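Side-chain contacts in uroporphyrinogen III cosynthase (HemD) (Helicobacter pylori, PDB 3P9Z), which probably catalyses the cyclization of the linear tetrapyrrole hydroxymethylbilane to uroporphyrinogen III, a step on the route to protoporphyrin IX and heme: residues Val8-Gln13 with Lys19-Asn24; Pro69-Ser74 with Phe105-Lys110. All blocks are in the same frame, centred on the assembly; numbering follows the deposited sequence.

Interaction 1: Val8-Gln13 with Lys19-Asn24; sequences VWVHSQ and KTLILN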
ATOM      1  N   VAL A   8      -6.549  17.792   6.052  1.00 25.51           N
ATOM      2  CA  VAL A   8      -5.203  17.304   5.732  1.00 24.94           C
ATOM      3  C   VAL A   8      -5.184  15.786   5.465  1.00 24.69           C
ATOM      4  O   VAL A   8      -5.654  14.992   6.281  1.00 24.49           O
ATOM      5  CB  VAL A   8      -4.206  17.653   6.865  1.00 24.95           C
ATOM      6  CG1 VAL A   8      -2.770  17.322   6.471  1.00 24.30           C
ATOM      7  CG2 VAL A   8      -4.305  19.122   7.229  1.00 24.82           C
ATOM      8  N   TRP A   9      -4.630  15.399   4.314  1.00 24.21           N
ATOM      9  CA  TRP A   9      -4.456  13.998   3.950  1.00 23.58           C
ATOM     10  C   TRP A   9      -3.121  13.500   4.495  1.00 24.42           C
ATOM     11  O   TRP A   9      -2.080  14.152   4.324  1.00 24.64           O
ATOM     12  CB  TRP A   9      -4.459  13.839   2.431  1.00 23.49           C
ATOM     13  CG  TRP A   9      -5.745  14.229   1.752  1.00 23.62           C
ATOM     14  CD1 TRP A   9      -6.091  15.466   1.308  1.00 23.61           C
ATOM     15  CD2 TRP A   9      -6.844  13.364   1.433  1.00 22.98           C
ATOM     16  NE1 TRP A   9      -7.342  15.437   0.717  1.00 24.10           N
ATOM     17  CE2 TRP A   9      -7.824  14.153   0.785  1.00 24.66           C
ATOM     18  CE3 TRP A   9      -7.086  11.996   1.612  1.00 22.60           C
ATOM     19  CZ2 TRP A   9      -9.036  13.621   0.328  1.00 22.85           C
ATOM     20  CZ3 TRP A   9      -8.286  11.459   1.145  1.00 22.25           C
ATOM     21  CH2 TRP A   9      -9.248  12.275   0.518  1.00 24.19           C
ATOM     22  N   VAL A  10      -3.154  12.348   5.154  1.00 23.66           N
ATOM     23  CA  VAL A  10      -1.962  11.662   5.611  1.00 22.84           C
ATOM     24  C   VAL A  10      -1.971  10.368   4.803  1.00 23.15           C
ATOM     25  O   VAL A  10      -2.706   9.424   5.111  1.00 21.55           O
ATOM     26  CB  VAL A  10      -1.999  11.383   7.143  1.00 23.30           C
ATOM     27  CG1 VAL A  10      -0.660  10.832   7.624  1.00 24.03           C
ATOM     28  CG2 VAL A  10      -2.366  12.657   7.932  1.00 21.87           C
ATOM     29  N   HIS A  11      -1.153  10.346   3.752  1.00 23.34           N
ATOM     30  CA  HIS A  11      -1.348   9.436   2.630  1.00 24.11           C
ATOM     31  C   HIS A  11      -0.037   9.358   1.809  1.00 24.64           C
ATOM     32  O   HIS A  11       0.959  10.015   2.130  1.00 23.86           O
ATOM     33  CB  HIS A  11      -2.531   9.981   1.801  1.00 24.48           C
ATOM     34  CG  HIS A  11      -2.856   9.190   0.572  1.00 24.46           C
ATOM     35  ND1 HIS A  11      -3.083   7.832   0.593  1.00 23.77           N
ATOM     36  CD2 HIS A  11      -3.006   9.579  -0.720  1.00 23.56           C
ATOM     37  CE1 HIS A  11      -3.360   7.416  -0.632  1.00 23.68           C
ATOM     38  NE2 HIS A  11      -3.308   8.456  -1.449  1.00 23.64           N
ATOM     39  N   SER A  12      -0.030   8.547   0.765  1.00 25.45           N
ATOM     40  CA  SER A  12       1.215   8.306   0.005  1.00 26.54           C
ATOM     41  C   SER A  12       1.403   9.244  -1.195  1.00 27.05           C
ATOM     42  O   SER A  12       2.488   9.303  -1.778  1.00 27.09           O
ATOM     43  CB  SER A  12       1.257   6.859  -0.469  1.00 26.02           C
ATOM     44  OG  SER A  12       0.033   6.552  -1.110  1.00 26.25           O
ATOM     45  N   GLN A  13       0.353   9.983  -1.541  1.00 28.25           N
ATOM     46  CA  GLN A  13       0.356  10.825  -2.732  1.00 29.23           C
ATOM     47  C   GLN A  13      -0.392  12.109  -2.476  1.00 29.15           C
ATOM     48  O   GLN A  13      -1.366  12.121  -1.731  1.00 29.20           O
ATOM     49  CB  GLN A  13      -0.298  10.087  -3.896  1.00 30.21           C
ATOM     50  CG  GLN A  13       0.708   9.430  -4.853  1.00 34.63           C
ATOM     51  CD  GLN A  13       0.290   8.017  -5.217  1.00 41.94           C
ATOM     52  OE1 GLN A  13       0.789   7.046  -4.636  1.00 47.55           O
ATOM     53  NE2 GLN A  13      -0.647   7.888  -6.154  1.00 43.37           N
ATOM     54  N   LYS A  19      -3.759  20.152   1.532  1.00 27.19           N
ATOM     55  CA  LYS A  19      -2.528  19.844   2.256  1.00 28.12           C
ATOM     56  C   LYS A  19      -2.406  18.305   2.405  1.00 28.10           C
ATOM     57  O   LYS A  19      -3.368  17.614   2.772  1.00 27.40           O
ATOM     58  CB  LYS A  19      -2.538  20.578   3.612  1.00 28.15           C
ATOM     59  CG  LYS A  19      -1.345  20.285   4.552  1.00 31.95           C
ATOM     60  CD  LYS A  19      -1.344  21.248   5.765  1.00 35.75           C
ATOM     61  CE  LYS A  19      -0.277  20.873   6.819  1.00 38.65           C
ATOM     62  NZ  LYS A  19       1.129  21.045   6.301  1.00 40.40           N
ATOM     63  N   THR A  20      -1.239  17.775   2.070  1.00 27.91           N
ATOM     64  CA  THR A  20      -0.978  16.348   2.210  1.00 27.98           C
ATOM     65  C   THR A  20       0.353  16.086   2.925  1.00 28.07           C
ATOM     66  O   THR A  20       1.391  16.636   2.553  1.00 28.17           O
ATOM     67  CB  THR A  20      -0.992  15.621   0.849  1.00 27.58           C
ATOM     68  OG1 THR A  20      -2.269  15.796   0.216  1.00 27.47           O
ATOM     69  CG2 THR A  20      -0.742  14.106   1.027  1.00 27.44           C
ATOM     70  N   LEU A  21       0.315  15.221   3.932  1.00 27.25           N
ATOM     71  CA  LEU A  21       1.524  14.796   4.633  1.00 27.15           C
ATOM     72  C   LEU A  21       1.969  13.449   4.070  1.00 26.16           C
ATOM     73  O   LEU A  21       1.260  12.450   4.218  1.00 26.04           O
ATOM     74  CB  LEU A  21       1.251  14.686   6.138  1.00 26.95           C
ATOM     75  CG  LEU A  21       1.472  15.907   7.056  1.00 29.19           C
ATOM     76  CD1 LEU A  21       0.846  17.182   6.513  1.00 31.22           C
ATOM     77  CD2 LEU A  21       0.943  15.644   8.467  1.00 27.62           C
ATOM     78  N   ILE A  22       3.125  13.427   3.410  1.00 25.54           N
ATOM     79  CA  ILE A  22       3.679  12.183   2.868  1.00 25.00           C
ATOM     80  C   ILE A  22       4.886  11.858   3.729  1.00 25.22           C
ATOM     81  O   ILE A  22       6.001  12.366   3.505  1.00 24.43           O
ATOM     82  CB  ILE A  22       4.073  12.310   1.364  1.00 25.85           C
ATOM     83  CG1 ILE A  22       2.860  12.745   0.523  1.00 25.34           C
ATOM     84  CG2 ILE A  22       4.703  10.968   0.812  1.00 24.40           C
ATOM     85  CD1 ILE A  22       3.230  13.264  -0.897  1.00 25.27           C
ATOM     86  N   LEU A  23       4.657  11.014   4.730  1.00 24.39           N
ATOM     87  CA  LEU A  23       5.663  10.780   5.755  1.00 24.39           C
ATOM     88  C   LEU A  23       6.446   9.483   5.583  1.00 24.47           C
ATOM     89  O   LEU A  23       7.391   9.220   6.329  1.00 23.59           O
ATOM     90  CB  LEU A  23       4.997  10.783   7.120  1.00 24.37           C
ATOM     91  CG  LEU A  23       4.130  12.006   7.433  1.00 24.16           C
ATOM     92  CD1 LEU A  23       3.440  11.777   8.752  1.00 23.48           C
ATOM     93  CD2 LEU A  23       4.986  13.254   7.461  1.00 22.24           C
ATOM     94  N   ASN A  24       6.016   8.660   4.631  1.00 25.14           N
ATOM     95  CA  ASN A  24       6.647   7.368   4.364  1.00 25.80           C
ATOM     96  C   ASN A  24       7.217   7.409   2.968  1.00 26.32           C
ATOM     97  O   ASN A  24       6.823   8.258   2.170  1.00 26.48           O
ATOM     98  CB  ASN A  24       5.602   6.256   4.452  1.00 26.12           C
ATOM     99  CG  ASN A  24       5.064   6.094   5.840  1.00 26.71           C
ATOM    100  OD1 ASN A  24       3.906   6.427   6.117  1.00 27.75           O
ATOM    101  ND2 ASN A  24       5.908   5.623   6.740  1.00 24.07           N
TER
HETATM  102  O   HOH W   1       3.486   8.459   2.944  1.00 33.22           O
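The parallel pairing of strands 7-10 and 19-28, neighbours joined by a short loop without a helix, sets W9 beside T20 on one face of the sheet and V10 beside L21 on the other. Both peptide groups flanking W9 take part: W9 N donates to K19 O at 3.0 Å, and W9 O accepts from L21 N at 2.7 Å. One residue beyond the strand, H11 N still reaches L21 O at 3.2 Å.

V8 CG1, anti to the backbone N (chi1 -172°), meets L21 CD1 at 3.6 Å and also K19 CG, while V8 CG2 lies alongside the K19 chain, 3.9 Å from K19 CD. On the opposite face, T20 OG1 lies 3.7 Å from W9 CB, but its hydrogen bonds go to I15 N and Y18 O, tying the start of the strand to that loop. The other branch, T20 CG2, touches Q13 O at 3.5 Å. Where the segments diverge, a water accepts from N24 N at 3.0 Å and also bonds to H11 O.

Strand 19-28 continues toward the other lobe, in keeping with the family's two alpha/beta domains, and strand 164-167 extends the parallel sheet on the far side of strand 7-10. The W9 indole packs on L214, C217 and L218 of helix 214-223, whereas L21 and L23 face helix 170-179 through F176 and A175.

Interaction 2: Pro69-Ser74 with Phe105-Lys110; sequences PAYALS and FPLLEK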
ATOM      1  N   PRO A  69       2.640 -15.574 -16.550  1.00 24.97           N
ATOM      2  CA  PRO A  69       1.271 -15.201 -16.143  1.00 24.88           C
ATOM      3  C   PRO A  69       1.208 -14.674 -14.697  1.00 24.48           C
ATOM      4  O   PRO A  69       1.712 -15.321 -13.772  1.00 23.42           O
ATOM      5  CB  PRO A  69       0.474 -16.500 -16.318  1.00 24.61           C
ATOM      6  CG  PRO A  69       1.252 -17.270 -17.401  1.00 25.91           C
ATOM      7  CD  PRO A  69       2.698 -16.930 -17.155  1.00 25.30           C
ATOM      8  N   ALA A  70       0.606 -13.490 -14.543  1.00 24.25           N
ATOM      9  CA  ALA A  70       0.558 -12.764 -13.283  1.00 24.62           C
ATOM     10  C   ALA A  70      -0.868 -12.698 -12.720  1.00 25.50           C
ATOM     11  O   ALA A  70      -1.833 -12.436 -13.457  1.00 25.44           O
ATOM     12  CB  ALA A  70       1.112 -11.342 -13.478  1.00 24.09           C
ATOM     13  N   TYR A  71      -0.969 -12.952 -11.417  1.00 25.74           N
ATOM     14  CA  TYR A  71      -2.214 -12.931 -10.672  1.00 26.60           C
ATOM     15  C   TYR A  71      -2.151 -11.786  -9.676  1.00 27.89           C
ATOM     16  O   TYR A  71      -1.058 -11.388  -9.227  1.00 26.75           O
ATOM     17  CB  TYR A  71      -2.427 -14.259  -9.948  1.00 26.30           C
ATOM     18  CG  TYR A  71      -2.646 -15.432 -10.898  1.00 26.55           C
ATOM     19  CD1 TYR A  71      -3.929 -15.910 -11.147  1.00 28.43           C
ATOM     20  CD2 TYR A  71      -1.575 -16.042 -11.548  1.00 26.95           C
ATOM     21  CE1 TYR A  71      -4.139 -16.963 -12.005  1.00 27.58           C
ATOM     22  CE2 TYR A  71      -1.767 -17.102 -12.413  1.00 26.71           C
ATOM     23  CZ  TYR A  71      -3.048 -17.550 -12.640  1.00 26.90           C
ATOM     24  OH  TYR A  71      -3.260 -18.575 -13.499  1.00 25.72           O
ATOM     25  N   ALA A  72      -3.317 -11.224  -9.360  1.00 28.76           N
ATOM     26  CA  ALA A  72      -3.389 -10.143  -8.401  1.00 30.40           C
ATOM     27  C   ALA A  72      -4.613 -10.322  -7.521  1.00 31.87           C
ATOM     28  O   ALA A  72      -5.575 -10.991  -7.897  1.00 32.16           O
ATOM     29  CB  ALA A  72      -3.430  -8.803  -9.112  1.00 30.24           C
ATOM     30  N   LEU A  73      -4.580  -9.717  -6.351  1.00 33.74           N
ATOM     31  CA  LEU A  73      -5.644  -9.928  -5.391  1.00 35.96           C
ATOM     32  C   LEU A  73      -6.729  -8.864  -5.468  1.00 36.90           C
ATOM     33  O   LEU A  73      -7.843  -9.062  -4.967  1.00 38.17           O
ATOM     34  CB  LEU A  73      -5.068 -10.041  -3.983  1.00 35.86           C
ATOM     35  CG  LEU A  73      -4.477 -11.412  -3.662  1.00 37.03           C
ATOM     36  CD1 LEU A  73      -3.923 -11.391  -2.274  1.00 37.89           C
ATOM     37  CD2 LEU A  73      -5.531 -12.522  -3.779  1.00 37.86           C
ATOM     38  N   SER A  74      -6.410  -7.748  -6.106  1.00 37.06           N
ATOM     39  CA  SER A  74      -7.369  -6.665  -6.242  1.00 37.79           C
ATOM     40  C   SER A  74      -7.339  -6.149  -7.668  1.00 38.06           C
ATOM     41  O   SER A  74      -6.345  -6.351  -8.384  1.00 36.96           O
ATOM     42  CB  SER A  74      -7.042  -5.543  -5.262  1.00 37.86           C
ATOM     43  OG  SER A  74      -5.750  -5.018  -5.513  1.00 38.33           O
ATOM     44  N   PHE A 105      -7.239 -19.012  -5.733  1.00 43.54           N
ATOM     45  CA  PHE A 105      -6.354 -20.008  -5.209  1.00 42.41           C
ATOM     46  C   PHE A 105      -6.394 -21.318  -5.972  1.00 41.16           C
ATOM     47  O   PHE A 105      -5.398 -21.958  -6.147  1.00 40.53           O
ATOM     48  CB  PHE A 105      -6.580 -20.179  -3.725  1.00 42.88           C
ATOM     49  CG  PHE A 105      -6.290 -18.959  -2.962  1.00 44.34           C
ATOM     50  CD1 PHE A 105      -5.044 -18.420  -2.980  1.00 45.96           C
ATOM     51  CD2 PHE A 105      -7.269 -18.318  -2.285  1.00 46.25           C
ATOM     52  CE1 PHE A 105      -4.775 -17.305  -2.319  1.00 48.17           C
ATOM     53  CE2 PHE A 105      -7.013 -17.208  -1.606  1.00 48.08           C
ATOM     54  CZ  PHE A 105      -5.768 -16.676  -1.621  1.00 48.71           C
ATOM     55  N   PRO A 106      -7.562 -21.674  -6.452  1.00 39.93           N
ATOM     56  CA  PRO A 106      -7.716 -22.847  -7.285  1.00 38.65           C
ATOM     57  C   PRO A 106      -6.979 -22.728  -8.587  1.00 37.49           C
ATOM     58  O   PRO A 106      -6.528 -23.690  -9.092  1.00 37.50           O
ATOM     59  CB  PRO A 106      -9.201 -22.887  -7.522  1.00 38.99           C
ATOM     60  CG  PRO A 106      -9.756 -22.212  -6.389  1.00 39.53           C
ATOM     61  CD  PRO A 106      -8.851 -21.110  -6.094  1.00 39.92           C
ATOM     62  N   LEU A 107      -6.867 -21.538  -9.105  1.00 36.23           N
ATOM     63  CA  LEU A 107      -6.133 -21.308 -10.347  1.00 35.35           C
ATOM     64  C   LEU A 107      -4.640 -21.465 -10.122  1.00 34.69           C
ATOM     65  O   LEU A 107      -3.883 -21.667 -11.071  1.00 34.65           O
ATOM     66  CB  LEU A 107      -6.419 -19.910 -10.916  1.00 34.97           C
ATOM     67  CG  LEU A 107      -7.877 -19.468 -11.141  1.00 34.60           C
ATOM     68  CD1 LEU A 107      -7.897 -18.040 -11.640  1.00 35.15           C
ATOM     69  CD2 LEU A 107      -8.631 -20.371 -12.103  1.00 33.97           C
ATOM     70  N   LEU A 108      -4.225 -21.375  -8.863  1.00 33.74           N
ATOM     71  CA  LEU A 108      -2.809 -21.472  -8.501  1.00 33.73           C
ATOM     72  C   LEU A 108      -2.386 -22.884  -8.094  1.00 33.41           C
ATOM     73  O   LEU A 108      -1.189 -23.168  -7.951  1.00 33.35           O
ATOM     74  CB  LEU A 108      -2.471 -20.484  -7.387  1.00 33.52           C
ATOM     75  CG  LEU A 108      -2.677 -18.994  -7.663  1.00 34.24           C
ATOM     76  CD1 LEU A 108      -2.164 -18.161  -6.478  1.00 33.49           C
ATOM     77  CD2 LEU A 108      -2.008 -18.559  -8.974  1.00 34.61           C
ATOM     78  N   GLU A 109      -3.365 -23.763  -7.913  1.00 32.85           N
ATOM     79  CA  GLU A 109      -3.086 -25.157  -7.592  1.00 32.90           C
ATOM     80  C   GLU A 109      -2.297 -25.750  -8.756  1.00 32.62           C
ATOM     81  O   GLU A 109      -2.582 -25.460  -9.918  1.00 33.03           O
ATOM     82  CB  GLU A 109      -4.384 -25.937  -7.352  1.00 32.66           C
ATOM     83  N   LYS A 110      -1.294 -26.558  -8.433  1.00 32.47           N
ATOM     84  CA  LYS A 110      -0.430 -27.200  -9.428  1.00 32.29           C
ATOM     85  C   LYS A 110       0.510 -26.237 -10.166  1.00 31.19           C
ATOM     86  O   LYS A 110       1.134 -26.627 -11.157  1.00 31.38           O
ATOM     87  CB  LYS A 110      -1.248 -28.027 -10.434  1.00 32.83           C
ATOM     88  CG  LYS A 110      -2.449 -28.766  -9.843  1.00 35.45           C
ATOM     89  CD  LYS A 110      -2.251 -30.262  -9.816  1.00 39.65           C
ATOM     90  CE  LYS A 110      -3.477 -30.947 -10.382  1.00 38.98           C
ATOM     91  NZ  LYS A 110      -3.543 -32.373  -9.996  1.00 41.49           N
TER
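Strand 70-72 and the short, weakly bonded helix 105-108 stand well apart, their closest CA atoms, those of Y71 and L108, being 8.8 Å from each other, and no hydrogen bond joins the two segments. Side chains alone bridge this gap. Y71 points toward the helix and presents its aromatic ring to two consecutive leucines, each of which uses it differently.

L108 addresses a face. Its CD2 sits over the middle of the Y71 ring, 3.6 Å from the centroid and only 9° off the ring normal, which is a CH-pi contact. The methyl is shared by the whole ring rather than aimed at one atom: Y71 CD2 lies 3.6 Å and Y71 CD1 3.9 Å from L108 CD2. In L108 the CD1 branch extends the chain (chi2 -175°), and CD2, turning off from that line, is the branch laid on the ring, with the two side chains running antiparallel alongside each other.

The fold accounts for the side on which Y71 meets the helix. Strand 70-72 lies near the sheet edge of one of the family's two alpha/beta domains, where A70 also bonds through its backbone to K87 and A89; A70 and A72 face helix 75-83, for which S74 is the N-cap, and Y71, alternating with them, points to the other face, where helix 105-108 lies. That helix leads into strand 112-118, two places across the sheet, with strand 40-43 in between; L108 also rests on I42 of this middle strand.

L107 meets the ring at its edge. L107 CD1 lies in the plane of the Y71 ring, 3.9 Å from Y71 CE1, and L107 CB approaches the same carbon obliquely. Beyond the leucines, F105 turns to I128 and L129 of helix 125-131, while A89 and M91 add to the surroundings of Y71.

Overall arrangement
Strands of both interactions can be traced through one continuous sheet by way of the connector, but the contacts lie in different alpha/beta domains, on opposite sides of the chain's centre, their own centres 32 Å apart and their nearest atoms about 14 Å apart. Interaction 1 is strand against strand: backbone hydrogen bonds set the register, side chains pack on both faces, and the contact, only partly buried, ends where the segments diverge, with a water between them. Interaction 2 joins a strand near the sheet edge to a helix covering it, is smaller (191 against 472 Å²), buried and wholly apolar across the segments. The pair illustrates a general point of alpha/beta folds: backbone polarity is met largely by strand-to-strand bonds, whereas helices attach through side-chain packing.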